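Local coordinates for Cg10997-pa (Drosophila melanogaster, PDB 2YV7), which might insert into membranes to form pH-dependent chloride channels, and in its soluble state adopts a glutathione S-transferase-like fold, at residues D49-L52 and L53-K57; N127-V130 and K131-M135; R181-H184 and I185-G189; Q213-A216 and F217-S220. All coordinates share one frame; numbering follows the deposited sequence.

Contact 1. Residues D49-L52 and L53-K57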
ATOM      1  N   ASP A  49      -1.356   3.751   7.049  1.00 23.44           N
ATOM      2  CA  ASP A  49      -2.376   4.401   7.917  1.00 24.00           C
ATOM      3  C   ASP A  49      -1.735   4.670   9.270  1.00 28.01           C
ATOM      4  O   ASP A  49      -1.790   5.798   9.784  1.00 28.34           O
ATOM      5  CB  ASP A  49      -3.573   3.464   8.099  1.00 24.85           C
ATOM      6  CG  ASP A  49      -4.468   3.438   6.895  1.00 26.77           C
ATOM      7  OD1 ASP A  49      -4.498   4.461   6.213  1.00 27.19           O
ATOM      8  OD2 ASP A  49      -5.190   2.473   6.772  1.00 27.00           O
ATOM      9  N   LEU A  50      -1.065   3.653   9.795  1.00 27.50           N
ATOM     10  CA  LEU A  50      -0.528   3.810  11.175  1.00 26.66           C
ATOM     11  C   LEU A  50       0.644   4.813  11.247  1.00 30.27           C
ATOM     12  O   LEU A  50       0.822   5.568  12.217  1.00 30.67           O
ATOM     13  CB  LEU A  50      -0.160   2.427  11.704  1.00 27.12           C
ATOM     14  CG  LEU A  50      -1.358   1.535  12.016  1.00 21.24           C
ATOM     15  CD1 LEU A  50      -0.937   0.011  12.142  1.00 28.82           C
ATOM     16  CD2 LEU A  50      -2.163   2.018  13.246  1.00 26.13           C
ATOM     17  N   TYR A  51       1.465   4.808  10.206  1.00 25.96           N
ATOM     18  CA  TYR A  51       2.578   5.735  10.116  1.00 27.54           C
ATOM     19  C   TYR A  51       2.052   7.158  10.126  1.00 30.74           C
ATOM     20  O   TYR A  51       2.631   8.034  10.803  1.00 29.96           O
ATOM     21  CB  TYR A  51       3.450   5.420   8.869  1.00 30.82           C
ATOM     22  CG  TYR A  51       4.771   6.164   8.880  1.00 29.95           C
ATOM     23  CD1 TYR A  51       4.814   7.526   8.569  1.00 28.64           C
ATOM     24  CD2 TYR A  51       5.970   5.508   9.259  1.00 32.25           C
ATOM     25  CE1 TYR A  51       5.983   8.224   8.626  1.00 34.26           C
ATOM     26  CE2 TYR A  51       7.166   6.201   9.291  1.00 32.52           C
ATOM     27  CZ  TYR A  51       7.151   7.568   8.975  1.00 33.50           C
ATOM     28  OH  TYR A  51       8.285   8.321   9.015  1.00 36.87           O
ATOM     29  N   LEU A  52       0.978   7.436   9.356  1.00 24.93           N
ATOM     30  CA  LEU A  52       0.423   8.763   9.316  1.00 25.79           C
ATOM     31  C   LEU A  52      -0.064   9.173  10.729  1.00 29.18           C
ATOM     32  O   LEU A  52       0.063  10.312  11.108  1.00 34.28           O
ATOM     33  CB  LEU A  52      -0.763   8.841   8.338  1.00 29.37           C
ATOM     34  CG  LEU A  52      -0.452   8.652   6.823  1.00 28.59           C
ATOM     35  CD1 LEU A  52      -1.761   8.489   6.040  1.00 30.60           C
ATOM     36  CD2 LEU A  52       0.383   9.788   6.300  1.00 31.34           C
ATOM     37  N   LEU A  53      -0.658   8.243  11.439  1.00 29.90           N
ATOM     38  CA  LEU A  53      -1.203   8.513  12.807  1.00 31.85           C
ATOM     39  C   LEU A  53      -0.072   8.754  13.825  1.00 36.06           C
ATOM     40  O   LEU A  53      -0.158   9.634  14.699  1.00 39.14           O
ATOM     41  CB  LEU A  53      -2.087   7.366  13.239  1.00 33.47           C
ATOM     42  CG  LEU A  53      -3.411   7.211  12.449  1.00 33.60           C
ATOM     43  CD1 LEU A  53      -4.298   6.133  13.077  1.00 34.77           C
ATOM     44  CD2 LEU A  53      -4.156   8.566  12.369  1.00 34.38           C
ATOM     45  N   ALA A  54       1.011   8.028  13.636  1.00 34.75           N
ATOM     46  CA  ALA A  54       2.205   8.147  14.477  1.00 34.21           C
ATOM     47  C   ALA A  54       2.963   9.439  14.165  1.00 40.50           C
ATOM     48  O   ALA A  54       3.503  10.085  15.058  1.00 37.76           O
ATOM     49  CB  ALA A  54       3.084   6.908  14.287  1.00 35.57           C
ATOM     50  N   GLU A  55       2.996   9.848  12.898  1.00 39.23           N
ATOM     51  CA  GLU A  55       3.483  11.181  12.583  1.00 36.88           C
ATOM     52  C   GLU A  55       2.733  12.280  13.324  1.00 41.57           C
ATOM     53  O   GLU A  55       3.316  13.313  13.693  1.00 41.75           O
ATOM     54  CB  GLU A  55       3.301  11.448  11.093  1.00 40.88           C
ATOM     55  CG  GLU A  55       4.431  11.052  10.262  1.00 45.23           C
ATOM     56  CD  GLU A  55       4.205  11.469   8.814  1.00 45.24           C
ATOM     57  OE1 GLU A  55       3.070  11.900   8.467  1.00 48.54           O
ATOM     58  OE2 GLU A  55       5.167  11.359   8.032  1.00 49.05           O
ATOM     59  N   LEU A  56       1.431  12.078  13.495  1.00 42.05           N
ATOM     60  CA  LEU A  56       0.550  13.023  14.166  1.00 45.25           C
ATOM     61  C   LEU A  56       0.683  12.886  15.685  1.00 49.16           C
ATOM     62  O   LEU A  56       0.037  13.602  16.450  1.00 53.34           O
ATOM     63  CB  LEU A  56      -0.900  12.805  13.717  1.00 45.28           C
ATOM     64  CG  LEU A  56      -1.292  13.419  12.361  1.00 49.20           C
ATOM     65  CD1 LEU A  56      -2.588  12.837  11.826  1.00 46.59           C
ATOM     66  CD2 LEU A  56      -1.394  14.943  12.427  1.00 46.47           C
ATOM     67  N   LYS A  57       1.556  11.969  16.089  1.00 48.28           N
ATOM     68  CA  LYS A  57       1.893  11.684  17.485  1.00 51.31           C
ATOM     69  C   LYS A  57       0.711  11.250  18.376  1.00 50.61           C
ATOM     70  O   LYS A  57       0.727  11.459  19.605  1.00 51.44           O
ATOM     71  CB  LYS A  57       2.731  12.827  18.106  1.00 53.93           C
ATOM     72  CG  LYS A  57       4.016  13.145  17.319  1.00 55.34           C
ATOM     73  CD  LYS A  57       5.121  13.636  18.229  1.00 57.06           C
ATOM     74  CE  LYS A  57       6.285  14.284  17.451  1.00 58.63           C
ATOM     75  NZ  LYS A  57       7.113  15.208  18.319  1.00 58.27           N
TER
HETATM   76  O   HOH W   1       0.665  12.408   9.172  1.00 43.75           O

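Contact 2. Residues N127-V130 and K131-M135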
ATOM      1  N   ASN A 127     -11.845  -2.496  -6.989  1.00 24.23           N
ATOM      2  CA  ASN A 127     -11.531  -3.546  -7.977  1.00 26.00           C
ATOM      3  C   ASN A 127     -10.329  -3.225  -8.877  1.00 28.03           C
ATOM      4  O   ASN A 127     -10.082  -3.888  -9.877  1.00 27.30           O
ATOM      5  CB  ASN A 127     -12.763  -3.821  -8.888  1.00 29.82           C
ATOM      6  CG  ASN A 127     -13.919  -4.544  -8.156  1.00 32.78           C
ATOM      7  OD1 ASN A 127     -15.111  -4.273  -8.427  1.00 35.64           O
ATOM      8  ND2 ASN A 127     -13.585  -5.452  -7.254  1.00 30.49           N
ATOM      9  N   LEU A 128      -9.532  -2.241  -8.503  1.00 25.49           N
ATOM     10  CA  LEU A 128      -8.358  -1.904  -9.298  1.00 26.29           C
ATOM     11  C   LEU A 128      -7.357  -3.050  -9.318  1.00 27.17           C
ATOM     12  O   LEU A 128      -6.842  -3.488 -10.376  1.00 26.56           O
ATOM     13  CB  LEU A 128      -7.723  -0.606  -8.760  1.00 23.94           C
ATOM     14  CG  LEU A 128      -6.405  -0.184  -9.407  1.00 24.60           C
ATOM     15  CD1 LEU A 128      -6.709   0.125 -10.893  1.00 23.19           C
ATOM     16  CD2 LEU A 128      -5.799   1.041  -8.700  1.00 23.88           C
ATOM     17  N   TYR A 129      -7.140  -3.629  -8.154  1.00 26.57           N
ATOM     18  CA  TYR A 129      -6.186  -4.705  -8.086  1.00 29.00           C
ATOM     19  C   TYR A 129      -6.506  -5.976  -8.894  1.00 27.18           C
ATOM     20  O   TYR A 129      -5.594  -6.505  -9.529  1.00 29.18           O
ATOM     21  CB  TYR A 129      -5.918  -5.066  -6.656  1.00 30.19           C
ATOM     22  CG  TYR A 129      -4.738  -5.993  -6.547  1.00 32.29           C
ATOM     23  CD1 TYR A 129      -3.490  -5.622  -7.025  1.00 32.14           C
ATOM     24  CD2 TYR A 129      -4.889  -7.223  -5.961  1.00 34.31           C
ATOM     25  CE1 TYR A 129      -2.406  -6.506  -6.886  1.00 34.06           C
ATOM     26  CE2 TYR A 129      -3.828  -8.097  -5.815  1.00 35.63           C
ATOM     27  CZ  TYR A 129      -2.606  -7.734  -6.296  1.00 32.80           C
ATOM     28  OH  TYR A 129      -1.547  -8.633  -6.141  1.00 36.51           O
ATOM     29  N   VAL A 130      -7.768  -6.447  -8.928  1.00 22.35           N
ATOM     30  CA  VAL A 130      -8.014  -7.634  -9.761  1.00 29.37           C
ATOM     31  C   VAL A 130      -7.642  -7.371 -11.248  1.00 26.27           C
ATOM     32  O   VAL A 130      -7.151  -8.258 -11.947  1.00 28.27           O
ATOM     33  CB  VAL A 130      -9.455  -8.162  -9.604  1.00 33.69           C
ATOM     34  CG1 VAL A 130     -10.390  -7.188 -10.132  1.00 35.62           C
ATOM     35  CG2 VAL A 130      -9.606  -9.480 -10.314  1.00 37.42           C
ATOM     36  N   LYS A 131      -7.773  -6.108 -11.707  1.00 24.62           N
ATOM     37  CA  LYS A 131      -7.407  -5.767 -13.050  1.00 23.07           C
ATOM     38  C   LYS A 131      -5.914  -5.984 -13.296  1.00 22.55           C
ATOM     39  O   LYS A 131      -5.550  -6.465 -14.373  1.00 24.68           O
ATOM     40  CB  LYS A 131      -7.821  -4.327 -13.412  1.00 25.75           C
ATOM     41  CG  LYS A 131      -9.377  -4.249 -13.433  1.00 26.99           C
ATOM     42  CD  LYS A 131      -9.903  -2.882 -13.720  1.00 32.67           C
ATOM     43  CE  LYS A 131     -11.399  -2.837 -13.186  1.00 30.50           C
ATOM     44  NZ  LYS A 131     -11.971  -1.487 -13.368  1.00 39.06           N
ATOM     45  N   LEU A 132      -5.082  -5.616 -12.313  1.00 24.71           N
ATOM     46  CA  LEU A 132      -3.630  -5.884 -12.404  1.00 22.96           C
ATOM     47  C   LEU A 132      -3.381  -7.344 -12.427  1.00 25.77           C
ATOM     48  O   LEU A 132      -2.702  -7.859 -13.312  1.00 26.17           O
ATOM     49  CB  LEU A 132      -2.863  -5.185 -11.263  1.00 26.04           C
ATOM     50  CG  LEU A 132      -1.367  -5.602 -11.238  1.00 28.42           C
ATOM     51  CD1 LEU A 132      -0.619  -5.216 -12.509  1.00 25.25           C
ATOM     52  CD2 LEU A 132      -0.626  -5.078  -9.969  1.00 28.28           C
ATOM     53  N   LYS A 133      -3.958  -8.071 -11.479  1.00 24.80           N
ATOM     54  CA  LYS A 133      -3.829  -9.529 -11.518  1.00 27.02           C
ATOM     55  C   LYS A 133      -4.130 -10.184 -12.866  1.00 28.64           C
ATOM     56  O   LYS A 133      -3.373 -11.044 -13.317  1.00 28.79           O
ATOM     57  CB  LYS A 133      -4.695 -10.167 -10.400  1.00 28.39           C
ATOM     58  CG  LYS A 133      -4.076  -9.862  -9.074  1.00 35.57           C
ATOM     59  CD  LYS A 133      -4.608 -10.732  -7.959  1.00 41.42           C
ATOM     60  CE  LYS A 133      -6.043 -10.451  -7.662  1.00 40.21           C
ATOM     61  NZ  LYS A 133      -6.365 -10.755  -6.210  1.00 48.43           N
ATOM     62  N   LEU A 134      -5.226  -9.797 -13.500  1.00 26.54           N
ATOM     63  CA  LEU A 134      -5.617 -10.454 -14.753  1.00 29.57           C
ATOM     64  C   LEU A 134      -4.644 -10.139 -15.886  1.00 23.96           C
ATOM     65  O   LEU A 134      -4.429 -10.952 -16.802  1.00 31.77           O
ATOM     66  CB  LEU A 134      -7.011  -9.999 -15.105  1.00 29.16           C
ATOM     67  CG  LEU A 134      -8.132 -10.485 -14.177  1.00 30.87           C
ATOM     68  CD1 LEU A 134      -9.346  -9.892 -14.780  1.00 30.40           C
ATOM     69  CD2 LEU A 134      -8.253 -12.035 -14.112  1.00 32.60           C
ATOM     70  N   MET A 135      -4.065  -8.941 -15.852  1.00 26.09           N
ATOM     71  CA  MET A 135      -3.118  -8.503 -16.880  1.00 28.43           C
ATOM     72  C   MET A 135      -1.830  -9.280 -16.798  1.00 28.25           C
ATOM     73  O   MET A 135      -1.166  -9.582 -17.813  1.00 26.71           O
ATOM     74  CB  MET A 135      -2.754  -7.052 -16.575  1.00 29.72           C
ATOM     75  CG  MET A 135      -3.611  -6.077 -17.034  1.00 34.49           C
ATOM     76  SD  MET A 135      -2.731  -4.600 -16.472  1.00 42.29           S
ATOM     77  CE  MET A 135      -1.170  -4.705 -17.316  1.00 27.92           C
TER

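Contact 3. Residues R181-H184 and I185-G189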
ATOM      1  N   ARG A 181      -1.142  -0.037  -4.587  1.00 18.54           N
ATOM      2  CA  ARG A 181      -1.519  -0.713  -5.871  1.00 19.06           C
ATOM      3  C   ARG A 181      -0.864  -0.030  -7.082  1.00 20.09           C
ATOM      4  O   ARG A 181      -0.469  -0.688  -7.989  1.00 21.73           O
ATOM      5  CB  ARG A 181      -3.058  -0.757  -6.004  1.00 21.70           C
ATOM      6  CG  ARG A 181      -3.665  -1.715  -4.968  1.00 19.78           C
ATOM      7  CD  ARG A 181      -5.129  -1.281  -4.624  1.00 22.93           C
ATOM      8  NE  ARG A 181      -5.628  -2.398  -3.828  1.00 23.03           N
ATOM      9  CZ  ARG A 181      -5.308  -2.608  -2.533  1.00 26.10           C
ATOM     10  NH1 ARG A 181      -4.530  -1.740  -1.894  1.00 22.60           N
ATOM     11  NH2 ARG A 181      -5.797  -3.681  -1.903  1.00 26.17           N
ATOM     12  N   LEU A 182      -0.708   1.305  -7.097  1.00 18.15           N
ATOM     13  CA  LEU A 182      -0.007   1.991  -8.185  1.00 19.91           C
ATOM     14  C   LEU A 182       1.444   1.524  -8.285  1.00 22.65           C
ATOM     15  O   LEU A 182       1.976   1.232  -9.390  1.00 20.97           O
ATOM     16  CB  LEU A 182      -0.072   3.514  -7.956  1.00 19.42           C
ATOM     17  CG  LEU A 182      -1.464   4.139  -8.118  1.00 19.94           C
ATOM     18  CD1 LEU A 182      -1.291   5.598  -7.943  1.00 20.67           C
ATOM     19  CD2 LEU A 182      -1.908   3.926  -9.646  1.00 20.51           C
ATOM     20  N   GLN A 183       2.052   1.326  -7.145  1.00 21.56           N
ATOM     21  CA  GLN A 183       3.426   0.811  -7.151  1.00 20.83           C
ATOM     22  C   GLN A 183       3.526  -0.640  -7.688  1.00 19.93           C
ATOM     23  O   GLN A 183       4.419  -0.882  -8.528  1.00 23.50           O
ATOM     24  CB  GLN A 183       4.013   0.930  -5.717  1.00 21.37           C
ATOM     25  CG  GLN A 183       5.540   0.596  -5.734  1.00 20.40           C
ATOM     26  CD  GLN A 183       6.396   1.715  -6.367  1.00 27.29           C
ATOM     27  OE1 GLN A 183       5.876   2.716  -6.820  1.00 23.52           O
ATOM     28  NE2 GLN A 183       7.752   1.542  -6.361  1.00 26.99           N
ATOM     29  N   HIS A 184       2.611  -1.573  -7.353  1.00 17.91           N
ATOM     30  CA  HIS A 184       2.665  -2.921  -7.928  1.00 22.54           C
ATOM     31  C   HIS A 184       2.376  -2.839  -9.427  1.00 19.93           C
ATOM     32  O   HIS A 184       2.970  -3.520 -10.214  1.00 21.80           O
ATOM     33  CB  HIS A 184       1.601  -3.796  -7.263  1.00 22.82           C
ATOM     34  CG  HIS A 184       1.992  -4.337  -5.919  1.00 23.26           C
ATOM     35  ND1 HIS A 184       2.491  -3.537  -4.898  1.00 24.28           N
ATOM     36  CD2 HIS A 184       1.833  -5.570  -5.385  1.00 20.85           C
ATOM     37  CE1 HIS A 184       2.739  -4.302  -3.832  1.00 21.89           C
ATOM     38  NE2 HIS A 184       2.277  -5.508  -4.080  1.00 24.14           N
ATOM     39  N   ILE A 185       1.433  -1.972  -9.815  1.00 17.23           N
ATOM     40  CA  ILE A 185       1.148  -1.748 -11.258  1.00 17.63           C
ATOM     41  C   ILE A 185       2.409  -1.329 -12.001  1.00 20.18           C
ATOM     42  O   ILE A 185       2.714  -1.985 -13.004  1.00 22.38           O
ATOM     43  CB  ILE A 185       0.028  -0.720 -11.455  1.00 22.04           C
ATOM     44  CG1 ILE A 185      -1.336  -1.339 -11.065  1.00 21.91           C
ATOM     45  CG2 ILE A 185      -0.094  -0.318 -12.938  1.00 24.99           C
ATOM     46  CD1 ILE A 185      -2.457  -0.220 -10.975  1.00 23.02           C
ATOM     47  N   ARG A 186       3.128  -0.334 -11.504  1.00 20.42           N
ATOM     48  CA  ARG A 186       4.349   0.145 -12.148  1.00 25.08           C
ATOM     49  C   ARG A 186       5.364  -0.972 -12.184  1.00 24.01           C
ATOM     50  O   ARG A 186       5.881  -1.314 -13.257  1.00 24.23           O
ATOM     51  CB  ARG A 186       4.965   1.348 -11.427  1.00 22.78           C
ATOM     52  CG  ARG A 186       4.172   2.627 -11.508  1.00 24.86           C
ATOM     53  CD  ARG A 186       5.050   3.797 -11.135  1.00 29.09           C
ATOM     54  NE  ARG A 186       6.141   4.023 -12.112  1.00 28.65           N
ATOM     55  CZ  ARG A 186       7.100   4.932 -11.932  1.00 26.98           C
ATOM     56  NH1 ARG A 186       7.194   5.685 -10.805  1.00 24.24           N
ATOM     57  NH2 ARG A 186       7.993   5.071 -12.898  1.00 28.31           N
ATOM     58  N   VAL A 187       5.664  -1.559 -11.026  1.00 23.34           N
ATOM     59  CA  VAL A 187       6.813  -2.506 -10.966  1.00 22.71           C
ATOM     60  C   VAL A 187       6.527  -3.838 -11.650  1.00 21.99           C
ATOM     61  O   VAL A 187       7.308  -4.296 -12.506  1.00 22.83           O
ATOM     62  CB  VAL A 187       7.254  -2.676  -9.475  1.00 20.72           C
ATOM     63  CG1 VAL A 187       8.302  -3.753  -9.345  1.00 24.32           C
ATOM     64  CG2 VAL A 187       7.765  -1.299  -8.924  1.00 23.94           C
ATOM     65  N   ALA A 188       5.402  -4.463 -11.285  1.00 20.31           N
ATOM     66  CA  ALA A 188       5.097  -5.777 -11.799  1.00 19.65           C
ATOM     67  C   ALA A 188       4.576  -5.643 -13.235  1.00 22.67           C
ATOM     68  O   ALA A 188       4.861  -6.468 -14.058  1.00 23.94           O
ATOM     69  CB  ALA A 188       4.059  -6.477 -10.975  1.00 22.12           C
ATOM     70  N   GLY A 189       3.744  -4.635 -13.485  1.00 21.92           N
ATOM     71  CA  GLY A 189       3.278  -4.316 -14.847  1.00 19.84           C
ATOM     72  C   GLY A 189       4.427  -4.288 -15.863  1.00 22.01           C
ATOM     73  O   GLY A 189       4.362  -4.959 -16.907  1.00 23.87           O
TER

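Contact 4. Residues Q213-A216 and F217-S220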
ATOM      1  N   GLN A 213       7.406  11.389  -2.338  1.00 30.25           N
ATOM      2  CA  GLN A 213       7.875  12.389  -1.345  1.00 30.95           C
ATOM      3  C   GLN A 213       7.296  12.111   0.040  1.00 37.77           C
ATOM      4  O   GLN A 213       7.658  12.797   1.009  1.00 34.55           O
ATOM      5  CB  GLN A 213       7.510  13.816  -1.762  1.00 34.43           C
ATOM      6  CG  GLN A 213       8.234  14.308  -2.987  1.00 38.07           C
ATOM      7  CD  GLN A 213       7.795  15.716  -3.431  1.00 43.54           C
ATOM      8  OE1 GLN A 213       6.762  16.254  -2.980  1.00 44.75           O
ATOM      9  NE2 GLN A 213       8.566  16.301  -4.344  1.00 43.12           N
ATOM     10  N   LEU A 214       6.421  11.105   0.150  1.00 32.48           N
ATOM     11  CA  LEU A 214       5.708  10.875   1.400  1.00 34.52           C
ATOM     12  C   LEU A 214       6.427   9.860   2.282  1.00 33.97           C
ATOM     13  O   LEU A 214       6.608   8.700   1.874  1.00 33.22           O
ATOM     14  CB  LEU A 214       4.273  10.380   1.077  1.00 36.20           C
ATOM     15  CG  LEU A 214       3.304  10.317   2.238  1.00 39.57           C
ATOM     16  CD1 LEU A 214       2.841  11.693   2.663  1.00 39.14           C
ATOM     17  CD2 LEU A 214       2.100   9.425   1.849  1.00 35.52           C
ATOM     18  N   ASP A 215       6.775  10.251   3.511  1.00 36.45           N
ATOM     19  CA  ASP A 215       7.476   9.312   4.383  1.00 29.96           C
ATOM     20  C   ASP A 215       6.693   8.021   4.617  1.00 24.51           C
ATOM     21  O   ASP A 215       7.283   6.952   4.648  1.00 28.53           O
ATOM     22  CB  ASP A 215       7.855   9.951   5.715  1.00 39.63           C
ATOM     23  CG  ASP A 215       8.975  10.977   5.576  1.00 42.09           C
ATOM     24  OD1 ASP A 215       9.772  10.899   4.587  1.00 41.73           O
ATOM     25  OD2 ASP A 215       9.023  11.887   6.433  1.00 44.66           O
ATOM     26  N   ALA A 216       5.374   8.124   4.770  1.00 25.51           N
ATOM     27  CA  ALA A 216       4.554   6.936   5.071  1.00 26.82           C
ATOM     28  C   ALA A 216       4.699   5.958   3.921  1.00 23.07           C
ATOM     29  O   ALA A 216       4.659   4.720   4.097  1.00 27.66           O
ATOM     30  CB  ALA A 216       3.101   7.316   5.258  1.00 25.76           C
ATOM     31  N   PHE A 217       4.756   6.530   2.711  1.00 24.31           N
ATOM     32  CA  PHE A 217       4.921   5.667   1.550  1.00 23.52           C
ATOM     33  C   PHE A 217       6.306   5.036   1.494  1.00 21.59           C
ATOM     34  O   PHE A 217       6.427   3.840   1.430  1.00 24.12           O
ATOM     35  CB  PHE A 217       4.642   6.410   0.247  1.00 23.36           C
ATOM     36  CG  PHE A 217       4.796   5.515  -0.948  1.00 22.40           C
ATOM     37  CD1 PHE A 217       3.733   4.660  -1.324  1.00 24.67           C
ATOM     38  CD2 PHE A 217       6.024   5.437  -1.629  1.00 23.61           C
ATOM     39  CE1 PHE A 217       3.852   3.763  -2.439  1.00 21.24           C
ATOM     40  CE2 PHE A 217       6.211   4.534  -2.766  1.00 22.40           C
ATOM     41  CZ  PHE A 217       5.107   3.676  -3.166  1.00 24.54           C
ATOM     42  N   THR A 218       7.334   5.862   1.519  1.00 26.35           N
ATOM     43  CA  THR A 218       8.691   5.377   1.276  1.00 29.81           C
ATOM     44  C   THR A 218       9.138   4.449   2.428  1.00 33.80           C
ATOM     45  O   THR A 218       9.774   3.405   2.192  1.00 32.65           O
ATOM     46  CB  THR A 218       9.694   6.552   1.096  1.00 34.51           C
ATOM     47  OG1 THR A 218       9.936   7.124   2.354  1.00 38.72           O
ATOM     48  CG2 THR A 218       9.209   7.663   0.198  1.00 30.90           C
ATOM     49  N   GLN A 219       8.737   4.763   3.668  1.00 27.73           N
ATOM     50  CA  GLN A 219       9.026   3.877   4.776  1.00 31.62           C
ATOM     51  C   GLN A 219       8.352   2.478   4.665  1.00 30.10           C
ATOM     52  O   GLN A 219       8.865   1.483   5.192  1.00 28.65           O
ATOM     53  CB  GLN A 219       8.636   4.555   6.098  1.00 35.68           C
ATOM     54  CG  GLN A 219       9.473   5.762   6.412  1.00 43.82           C
ATOM     55  CD  GLN A 219      10.930   5.376   6.581  1.00 44.03           C
ATOM     56  OE1 GLN A 219      11.272   4.563   7.448  1.00 48.38           O
ATOM     57  NE2 GLN A 219      11.785   5.896   5.710  1.00 49.24           N
ATOM     58  N   SER A 220       7.199   2.392   3.973  1.00 24.87           N
ATOM     59  CA  SER A 220       6.465   1.182   3.956  1.00 24.44           C
ATOM     60  C   SER A 220       6.609   0.433   2.618  1.00 20.34           C
ATOM     61  O   SER A 220       6.152  -0.683   2.452  1.00 27.64           O
ATOM     62  CB  SER A 220       4.979   1.509   4.206  1.00 26.40           C
ATOM     63  OG  SER A 220       4.463   2.124   3.027  1.00 27.20           O
TER

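Contact 1. Residues D49-L52 and L53-K57
Two donors converge on the carbonyl oxygen of L52: the amide of L56, 3.3 Å from N to O, and a water that donates to L52 O at 2.9 Å. The same water gives its second proton to OE1 of E55, 2.6 Å away, so a short bridge ties the carboxylate to a backbone acceptor one turn back. The other carboxylate oxygen, OE2, lies at the edge of the Y51 ring and in its plane, 3.3 Å from CE1, with ring and carboxylate planes 68° apart. Y51 reaches this place because its CG is anti to the backbone N (chi1 -168°), which swings the ring round to lie beside E55. The ring also packs on D215, A216 and Q219 of helix 215-220, and an alanine here would probably open a gap against that helix and leave the E55 carboxylate freer to turn. The backbone bond from E55 N to Y51 O, 2.8 Å and fairly straight, joins these residues through the main chain. At the helix end K57 takes a positive phi and its N bonds to A54 O, closing a Schellman motif on helix 41-55, which links strands 22-28 and 60-66 in a thioredoxin-like beta-alpha-beta unit.

Contact 2. Residues N127-V130 and K131-M135
K133 lays its aliphatic chain over one face of the Y129 ring, a CH-pi contact one helical turn along. Its CG stands 4.0 Å from the ring centroid and 25° off the ring normal, displaced toward the rim, while CD comes to 3.5 Å from Y129 CE2. The two side chains run at about a right angle, and a bend at chi3 (-67°) keeps the lysine folded over the aromatic, with CE and NZ still close to CE2 and CD2. L132 approaches the same ring obliquely from the CD1-CE1 side, its CD2 3.8 Å from Y129 CE1. Beside this group, CG2 of V130 meets CG of L134 at 4.3 Å, a looser apolar contact on the surface. K131 extends back along the first turn, and its CG touches the carbonyl oxygen of N127 at 3.6 Å.

Behind these side chains stand the helical backbone bonds. K133 N bonds to Y129 O at 3.0 Å and nearly straight, so the two partners of the CH-pi contact are also joined through their main chains; L134 N reaches V130 O at 2.9 Å. Nearer the start of the helix, where N127 occupies the N-cap position, the bonds of K131 N and L132 N to L128 O are both weak. Farther out, the hydroxyl of Y129 is hydrogen-bonded to that of Y231 on helix 224-235. L128 packs on L147 and H150 of helix 141-161, whereas L132 rests on H184 and I185 of helix 173-193, placing helix 128-136 against all three.

Contact 3. Residues R181-H184 and I185-G189
A first torsion of -171° and a bend at chi2 (73°) carry the amide of Q183 forward along the helix, beside V187, whose CG2 meets it. Q183 NE2 then lies 3.8 Å from V187 CG2, the side chains crossing at a slant. This is packing, for the polar atoms of the amide are engaged by others: OE1 bonds to the hydroxyl of Y212 and NE2 to the carbonyl of T251, which fixes the rotation of the buried group. On another side of the helix, CD2 of L182 and CD1 of I185 touch more loosely at 4.4 Å. The main chain beneath is regular, V187 N bonding to Q183 O at 2.9 Å with an N-H...O angle of 169°. A188 N reaches H184 O at 2.8 Å, and its CB presses on that oxygen at 3.2 Å. Other polar side chains find partners on neighbouring elements: R186 NH1 bonds to the hydroxyl of Y212 and the carbonyl oxygen of Y253, the guanidinium makes a cation-pi contact with Y253, and H184 NE2 bonds to A39 O. A helix buried here and packed by helices 128-136, 202-212 and 224-235 is characteristic of the all-helical C-terminal domain of the glutathione S-transferase fold.

Contact 4. Residues Q213-A216 and F217-S220
T218 N bonds to L214 O at 3.0 Å, almost straight, and Q219 N to D215 O at 2.8 Å. The next backbone step falters: S220 N to A216 O is long and weak at 3.4 Å, and the same N-H makes a shorter bond of 3.0 Å to F217 O. The hydroxyl oxygen of S220 lies 2.8 Å from A216 O and close to F217 O as well; this OG also bonds to Q44 NE2 of helix 41-55. The short helix 215-220, with L214 at its N-cap position, thus packs against helix 41-55 of the thioredoxin-like N-terminal domain in this GST-type fold. The apolar contact is between CB of L214 and CB of F217, 4.1 Å apart, and a first torsion of -179° leads the F217 ring off to M179 and Q183 of helix 173-193. Other carbons pack against backbone carbonyl oxygens. CG2 of T218 rests 3.3 Å from L214 O, and a glycine in its place would probably leave one side of that oxygen without its methyl cover and let the first turn flex. Q219 brings CB and CG alike to 3.1 Å from D215 O, close packing around the acceptor of its own amide.

In the fold
All four contacts are single-helix turns, yet their chemistry follows their place. Contact 3 is wholly buried, and its polar side chains find partners on other elements; contacts 1, 2 and 4 are partly buried and mix packed faces with surface groups. At the surface a water bridge and a ring-edge carboxylate serve contact 1, a lysine over an aromatic face contact 2. Contacts 1 and 4 join the N-terminal domain to helix 215-220, with E55 OE2 3.8 Å from D215 CB. Contacts 2 and 3 pair helices 128-136 and 173-193, Y129 CB lying 3.9 Å from R181 NE. Contacts 3 and 4 also meet, so helix 173-193 touches both helix 128-136 and helix 215-220.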